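PDB 2BAS: YkuI protein, which probably acts as a cyclic di-GMP-specific phosphodiesterase, a signalling protein that binds this second messenger through its EAL domain. Local coordinates for residues D194-K204 with A229-Q240. Numbering follows the deposited sequence.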
ATOM      1  N   ASP A 194       8.076   3.473 -14.509  1.00 63.75           N
ATOM      2  CA  ASP A 194       8.692   4.746 -14.163  1.00 62.03           C
ATOM      3  C   ASP A 194       7.655   5.759 -13.654  1.00 61.62           C
ATOM      4  O   ASP A 194       7.994   6.689 -12.940  1.00 61.82           O
ATOM      5  CB  ASP A 194       9.424   5.287 -15.392  1.00 61.66           C
ATOM      6  CG  ASP A 194      10.424   4.286 -15.962  1.00 62.96           C
ATOM      7  OD1 ASP A 194      11.394   3.933 -15.257  1.00 65.61           O
ATOM      8  OD2 ASP A 194      10.247   3.847 -17.115  1.00 63.26           O
ATOM      9  N   LEU A 195       6.388   5.557 -14.007  1.00 61.15           N
ATOM     10  CA  LEU A 195       5.331   6.494 -13.645  1.00 61.97           C
ATOM     11  C   LEU A 195       3.986   5.822 -13.381  1.00 61.16           C
ATOM     12  O   LEU A 195       3.599   4.882 -14.073  1.00 60.84           O
ATOM     13  CB  LEU A 195       5.155   7.530 -14.756  1.00 61.40           C
ATOM     14  CG  LEU A 195       5.878   8.866 -14.657  1.00 65.11           C
ATOM     15  CD1 LEU A 195       6.715   9.121 -15.900  1.00 70.65           C
ATOM     16  CD2 LEU A 195       4.888   9.991 -14.446  1.00 65.75           C
ATOM     17  N   LEU A 196       3.271   6.342 -12.389  1.00 59.78           N
ATOM     18  CA  LEU A 196       1.915   5.913 -12.101  1.00 59.11           C
ATOM     19  C   LEU A 196       1.007   7.111 -12.295  1.00 58.62           C
ATOM     20  O   LEU A 196       1.220   8.150 -11.675  1.00 58.85           O
ATOM     21  CB  LEU A 196       1.814   5.412 -10.655  1.00 59.57           C
ATOM     22  CG  LEU A 196       2.635   4.202 -10.226  1.00 59.85           C
ATOM     23  CD1 LEU A 196       2.394   3.920  -8.747  1.00 62.86           C
ATOM     24  CD2 LEU A 196       2.299   2.972 -11.074  1.00 59.08           C
ATOM     25  N   LYS A 197       0.015   6.989 -13.168  1.00 60.34           N
ATOM     26  CA  LYS A 197      -0.945   8.079 -13.382  1.00 62.77           C
ATOM     27  C   LYS A 197      -2.204   7.837 -12.564  1.00 63.21           C
ATOM     28  O   LYS A 197      -2.880   6.814 -12.726  1.00 62.90           O
ATOM     29  CB  LYS A 197      -1.324   8.238 -14.850  1.00 62.15           C
ATOM     30  CG  LYS A 197      -0.253   8.831 -15.736  1.00 67.95           C
ATOM     31  CD  LYS A 197      -0.829   9.378 -17.066  1.00 66.77           C
ATOM     32  CE  LYS A 197      -1.312  10.837 -16.947  1.00 70.37           C
ATOM     33  NZ  LYS A 197      -1.479  11.523 -18.282  1.00 73.35           N
ATOM     34  N   ILE A 198      -2.504   8.786 -11.684  1.00 62.88           N
ATOM     35  CA  ILE A 198      -3.660   8.707 -10.802  1.00 61.36           C
ATOM     36  C   ILE A 198      -4.686   9.765 -11.207  1.00 61.25           C
ATOM     37  O   ILE A 198      -4.370  10.941 -11.308  1.00 59.21           O
ATOM     38  CB  ILE A 198      -3.220   8.847  -9.315  1.00 60.95           C
ATOM     39  CG1 ILE A 198      -2.198   7.759  -8.966  1.00 60.44           C
ATOM     40  CG2 ILE A 198      -4.406   8.761  -8.380  1.00 60.50           C
ATOM     41  CD1 ILE A 198      -1.443   7.980  -7.656  1.00 61.60           C
ATOM     42  N   ASP A 199      -5.903   9.311 -11.484  1.00 65.19           N
ATOM     43  CA  ASP A 199      -7.034  10.159 -11.847  1.00 69.01           C
ATOM     44  C   ASP A 199      -7.719  10.615 -10.561  1.00 71.40           C
ATOM     45  O   ASP A 199      -7.847   9.839  -9.619  1.00 72.92           O
ATOM     46  CB  ASP A 199      -8.002   9.350 -12.718  1.00 70.08           C
ATOM     47  CG  ASP A 199      -9.374  10.004 -12.863  1.00 75.53           C
ATOM     48  OD1 ASP A 199      -9.455  11.251 -12.941  1.00 79.56           O
ATOM     49  OD2 ASP A 199     -10.379   9.259 -12.917  1.00 79.88           O
ATOM     50  N   LEU A 200      -8.164  11.864 -10.513  1.00 73.87           N
ATOM     51  CA  LEU A 200      -8.771  12.383  -9.288  1.00 76.38           C
ATOM     52  C   LEU A 200     -10.239  12.789  -9.434  1.00 78.85           C
ATOM     53  O   LEU A 200     -10.780  13.495  -8.575  1.00 79.23           O
ATOM     54  CB  LEU A 200      -7.935  13.529  -8.707  1.00 75.99           C
ATOM     55  CG  LEU A 200      -6.506  13.211  -8.255  1.00 74.84           C
ATOM     56  CD1 LEU A 200      -5.820  14.486  -7.793  1.00 73.39           C
ATOM     57  CD2 LEU A 200      -6.481  12.151  -7.153  1.00 74.66           C
ATOM     58  N   GLN A 201     -10.875  12.348 -10.519  1.00 81.03           N
ATOM     59  CA  GLN A 201     -12.309  12.551 -10.710  1.00 82.99           C
ATOM     60  C   GLN A 201     -13.060  11.813  -9.611  1.00 84.40           C
ATOM     61  O   GLN A 201     -14.024  12.333  -9.042  1.00 84.42           O
ATOM     62  CB  GLN A 201     -12.758  12.008 -12.064  1.00 83.35           C
ATOM     63  CG  GLN A 201     -12.430  12.880 -13.262  1.00 85.25           C
ATOM     64  CD  GLN A 201     -12.551  12.121 -14.577  1.00 87.28           C
ATOM     65  OE1 GLN A 201     -11.931  11.067 -14.755  1.00 87.84           O
ATOM     66  NE2 GLN A 201     -13.346  12.655 -15.505  1.00 84.43           N
ATOM     67  N   ALA A 202     -12.590  10.599  -9.323  1.00 85.60           N
ATOM     68  CA  ALA A 202     -13.181   9.714  -8.321  1.00 87.41           C
ATOM     69  C   ALA A 202     -13.296  10.345  -6.931  1.00 88.04           C
ATOM     70  O   ALA A 202     -14.237  10.049  -6.191  1.00 87.71           O
ATOM     71  CB  ALA A 202     -12.382   8.413  -8.243  1.00 88.07           C
ATOM     72  N   LEU A 203     -12.332  11.203  -6.588  1.00 88.68           N
ATOM     73  CA  LEU A 203     -12.294  11.881  -5.291  1.00 88.18           C
ATOM     74  C   LEU A 203     -13.539  12.737  -5.055  1.00 88.24           C
ATOM     75  O   LEU A 203     -13.995  12.865  -3.915  1.00 88.41           O
ATOM     76  CB  LEU A 203     -11.028  12.737  -5.173  1.00 88.10           C
ATOM     77  CG  LEU A 203     -10.606  13.267  -3.800  1.00 88.70           C
ATOM     78  CD1 LEU A 203     -10.180  12.133  -2.853  1.00 88.32           C
ATOM     79  CD2 LEU A 203      -9.487  14.283  -3.961  1.00 87.48           C
ATOM     80  N   LYS A 204     -14.079  13.310  -6.133  1.00 88.01           N
ATOM     81  CA  LYS A 204     -15.311  14.108  -6.087  1.00 88.10           C
ATOM     82  C   LYS A 204     -16.546  13.250  -5.805  1.00 87.08           C
ATOM     83  O   LYS A 204     -17.281  13.496  -4.821  1.00 85.99           O
ATOM     84  CB  LYS A 204     -15.512  14.864  -7.402  1.00 88.04           C
ATOM     85  CG  LYS A 204     -14.447  15.908  -7.707  1.00 89.01           C
ATOM     86  CD  LYS A 204     -14.664  16.564  -9.074  1.00 89.25           C
ATOM     87  CE  LYS A 204     -14.305  15.610 -10.206  1.00 90.90           C
ATOM     88  NZ  LYS A 204     -14.332  16.255 -11.537  1.00 88.76           N
ATOM     89  N   ALA A 229       7.340   7.534  -9.963  1.00 58.53           N
ATOM     90  CA  ALA A 229       6.823   8.856  -9.629  1.00 58.93           C
ATOM     91  C   ALA A 229       5.312   8.856  -9.856  1.00 60.67           C
ATOM     92  O   ALA A 229       4.805   8.142 -10.731  1.00 62.76           O
ATOM     93  CB  ALA A 229       7.485   9.925 -10.486  1.00 56.97           C
ATOM     94  N   LEU A 230       4.604   9.664  -9.080  1.00 60.14           N
ATOM     95  CA  LEU A 230       3.165   9.780  -9.198  1.00 60.04           C
ATOM     96  C   LEU A 230       2.799  10.994 -10.032  1.00 60.68           C
ATOM     97  O   LEU A 230       3.253  12.110  -9.768  1.00 59.22           O
ATOM     98  CB  LEU A 230       2.510   9.911  -7.817  1.00 58.96           C
ATOM     99  CG  LEU A 230       2.832   8.844  -6.773  1.00 58.57           C
ATOM    100  CD1 LEU A 230       2.263   9.261  -5.428  1.00 58.23           C
ATOM    101  CD2 LEU A 230       2.304   7.469  -7.184  1.00 52.34           C
ATOM    102  N   LEU A 231       1.967  10.757 -11.038  1.00 61.31           N
ATOM    103  CA  LEU A 231       1.381  11.820 -11.841  1.00 61.54           C
ATOM    104  C   LEU A 231      -0.128  11.900 -11.570  1.00 60.73           C
ATOM    105  O   LEU A 231      -0.880  10.969 -11.886  1.00 59.99           O
ATOM    106  CB  LEU A 231       1.665  11.558 -13.318  1.00 60.61           C
ATOM    107  CG  LEU A 231       0.994  12.380 -14.419  1.00 63.00           C
ATOM    108  CD1 LEU A 231       0.930  13.845 -14.096  1.00 62.02           C
ATOM    109  CD2 LEU A 231       1.737  12.159 -15.732  1.00 63.87           C
ATOM    110  N   TYR A 232      -0.565  12.993 -10.955  1.00 60.09           N
ATOM    111  CA  TYR A 232      -1.990  13.186 -10.717  1.00 59.32           C
ATOM    112  C   TYR A 232      -2.568  13.946 -11.877  1.00 58.92           C
ATOM    113  O   TYR A 232      -2.150  15.064 -12.146  1.00 59.42           O
ATOM    114  CB  TYR A 232      -2.242  13.937  -9.415  1.00 59.04           C
ATOM    115  CG  TYR A 232      -1.924  13.125  -8.191  1.00 59.24           C
ATOM    116  CD1 TYR A 232      -0.626  13.018  -7.726  1.00 60.51           C
ATOM    117  CD2 TYR A 232      -2.919  12.454  -7.499  1.00 60.08           C
ATOM    118  CE1 TYR A 232      -0.333  12.272  -6.602  1.00 61.01           C
ATOM    119  CE2 TYR A 232      -2.628  11.709  -6.372  1.00 56.70           C
ATOM    120  CZ  TYR A 232      -1.336  11.623  -5.936  1.00 56.25           C
ATOM    121  OH  TYR A 232      -1.024  10.878  -4.831  1.00 61.95           O
ATOM    122  N   GLU A 233      -3.510  13.316 -12.573  1.00 60.63           N
ATOM    123  CA  GLU A 233      -4.207  13.927 -13.707  1.00 62.15           C
ATOM    124  C   GLU A 233      -5.670  14.228 -13.363  1.00 61.46           C
ATOM    125  O   GLU A 233      -6.152  13.865 -12.289  1.00 59.89           O
ATOM    126  CB  GLU A 233      -4.104  13.046 -14.969  1.00 60.93           C
ATOM    127  CG  GLU A 233      -4.839  11.722 -14.914  1.00 62.78           C
ATOM    128  CD  GLU A 233      -5.006  11.076 -16.284  1.00 68.34           C
ATOM    129  OE1 GLU A 233      -5.748  11.624 -17.139  1.00 73.75           O
ATOM    130  OE2 GLU A 233      -4.406   9.999 -16.504  1.00 77.82           O
ATOM    131  N   ASP A 234      -6.365  14.876 -14.298  1.00 63.08           N
ATOM    132  CA  ASP A 234      -7.745  15.344 -14.122  1.00 63.45           C
ATOM    133  C   ASP A 234      -7.933  16.251 -12.899  1.00 63.07           C
ATOM    134  O   ASP A 234      -8.936  16.154 -12.195  1.00 63.96           O
ATOM    135  CB  ASP A 234      -8.739  14.177 -14.111  1.00 64.97           C
ATOM    136  CG  ASP A 234      -9.008  13.611 -15.506  1.00 70.61           C
ATOM    137  OD1 ASP A 234      -8.948  14.369 -16.505  1.00 75.73           O
ATOM    138  OD2 ASP A 234      -9.295  12.397 -15.607  1.00 77.37           O
ATOM    139  N   ILE A 235      -6.954  17.117 -12.654  1.00 62.44           N
ATOM    140  CA  ILE A 235      -7.044  18.136 -11.617  1.00 62.08           C
ATOM    141  C   ILE A 235      -7.865  19.298 -12.172  1.00 63.88           C
ATOM    142  O   ILE A 235      -7.446  19.990 -13.102  1.00 62.92           O
ATOM    143  CB  ILE A 235      -5.653  18.640 -11.185  1.00 60.88           C
ATOM    144  CG1 ILE A 235      -4.866  17.519 -10.511  1.00 60.19           C
ATOM    145  CG2 ILE A 235      -5.783  19.813 -10.232  1.00 61.45           C
ATOM    146  CD1 ILE A 235      -3.387  17.769 -10.443  1.00 57.11           C
ATOM    147  N   GLU A 236      -9.045  19.499 -11.599  1.00 65.70           N
ATOM    148  CA  GLU A 236      -9.958  20.522 -12.084  1.00 67.34           C
ATOM    149  C   GLU A 236     -10.598  21.361 -10.973  1.00 67.29           C
ATOM    150  O   GLU A 236     -11.643  21.982 -11.184  1.00 67.64           O
ATOM    151  CB  GLU A 236     -11.017  19.897 -12.998  1.00 67.88           C
ATOM    152  CG  GLU A 236     -11.883  18.815 -12.363  1.00 69.09           C
ATOM    153  CD  GLU A 236     -12.907  18.258 -13.340  1.00 70.31           C
ATOM    154  OE1 GLU A 236     -12.503  17.692 -14.381  1.00 74.72           O
ATOM    155  OE2 GLU A 236     -14.120  18.385 -13.065  1.00 73.29           O
ATOM    156  N   ALA A 237      -9.956  21.385  -9.805  1.00 66.80           N
ATOM    157  CA  ALA A 237     -10.398  22.195  -8.663  1.00 66.14           C
ATOM    158  C   ALA A 237      -9.223  22.447  -7.726  1.00 66.54           C
ATOM    159  O   ALA A 237      -8.097  22.029  -8.001  1.00 67.79           O
ATOM    160  CB  ALA A 237     -11.550  21.519  -7.925  1.00 64.80           C
ATOM    161  N   ASN A 238      -9.475  23.124  -6.617  1.00 66.99           N
ATOM    162  CA  ASN A 238      -8.401  23.428  -5.691  1.00 67.02           C
ATOM    163  C   ASN A 238      -8.038  22.256  -4.784  1.00 66.63           C
ATOM    164  O   ASN A 238      -6.860  21.915  -4.643  1.00 66.29           O
ATOM    165  CB  ASN A 238      -8.740  24.659  -4.864  1.00 68.05           C
ATOM    166  CG  ASN A 238      -7.506  25.362  -4.360  1.00 70.91           C
ATOM    167  OD1 ASN A 238      -6.482  25.407  -5.048  1.00 70.87           O
ATOM    168  ND2 ASN A 238      -7.592  25.923  -3.155  1.00 74.98           N
ATOM    169  N   PHE A 239      -9.052  21.631  -4.190  1.00 65.99           N
ATOM    170  CA  PHE A 239      -8.844  20.512  -3.267  1.00 65.03           C
ATOM    171  C   PHE A 239      -8.140  19.306  -3.909  1.00 65.05           C
ATOM    172  O   PHE A 239      -7.538  18.484  -3.204  1.00 65.32           O
ATOM    173  CB  PHE A 239     -10.164  20.092  -2.597  1.00 64.60           C
ATOM    174  CG  PHE A 239     -11.148  19.431  -3.530  1.00 67.18           C
ATOM    175  CD1 PHE A 239     -11.105  18.048  -3.752  1.00 68.02           C
ATOM    176  CD2 PHE A 239     -12.128  20.184  -4.175  1.00 65.79           C
ATOM    177  CE1 PHE A 239     -12.013  17.432  -4.608  1.00 65.65           C
ATOM    178  CE2 PHE A 239     -13.040  19.577  -5.031  1.00 64.99           C
ATOM    179  CZ  PHE A 239     -12.980  18.201  -5.250  1.00 66.36           C
ATOM    180  N   GLN A 240      -8.227  19.199  -5.237  1.00 64.27           N
ATOM    181  CA  GLN A 240      -7.572  18.111  -5.979  1.00 62.86           C
ATOM    182  C   GLN A 240      -6.069  18.350  -6.133  1.00 61.40           C
ATOM    183  O   GLN A 240      -5.271  17.419  -6.012  1.00 60.08           O
ATOM    184  CB  GLN A 240      -8.244  17.903  -7.338  1.00 63.33           C
ATOM    185  CG  GLN A 240      -9.618  17.245  -7.235  1.00 64.03           C
ATOM    186  CD  GLN A 240     -10.446  17.357  -8.501  1.00 65.29           C
ATOM    187  OE1 GLN A 240     -11.203  16.448  -8.832  1.00 69.35           O
ATOM    188  NE2 GLN A 240     -10.319  18.473  -9.206  1.00 62.00           N
TER
HETATM  189  O   HOH W   1     -11.439  15.602 -12.014  0.50 53.99           O
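Strands L195-D199 and A229-E233 pair in parallel at an axis separation of 4.6 Å, from the bond of A229 N to D194 O to that of E233 N to I198 O and a weak bond from L200 N to E233 O, with L231 gripped at both N and O by L196 and I198. K197 lies alongside L231, its CE 3.5 Å from L231 CD2, and then bends at chi3 (87°), which turns NZ across E233 for a long salt bridge to OE2 (3.7 Å). NZ also reaches E146 (a salt bridge) and Q253 (a hydrogen bond), so the end of this buried side chain sits among several polar partners inside the barrel. A methionine in place of K197 would probably cost E233 and E146 this salt-bridge partner. The two strands are neighbours in the TIM-like barrel of the EAL domain, linked by a right-handed crossover through helix 211-226, which covers L196, I198 and L230 on the outer face. On the helix side, I198 runs beside Y232, while L200 brings CD1 to 3.6 Å from Y232 CD2. At the end of strand 195-199, D199 OD1 accepts from Q201 N in an Asx turn; beyond the strands, K204 NZ closes a salt bridge to E236 OE2 (2.6 Å), with a water joining the same ammonium to D234 O.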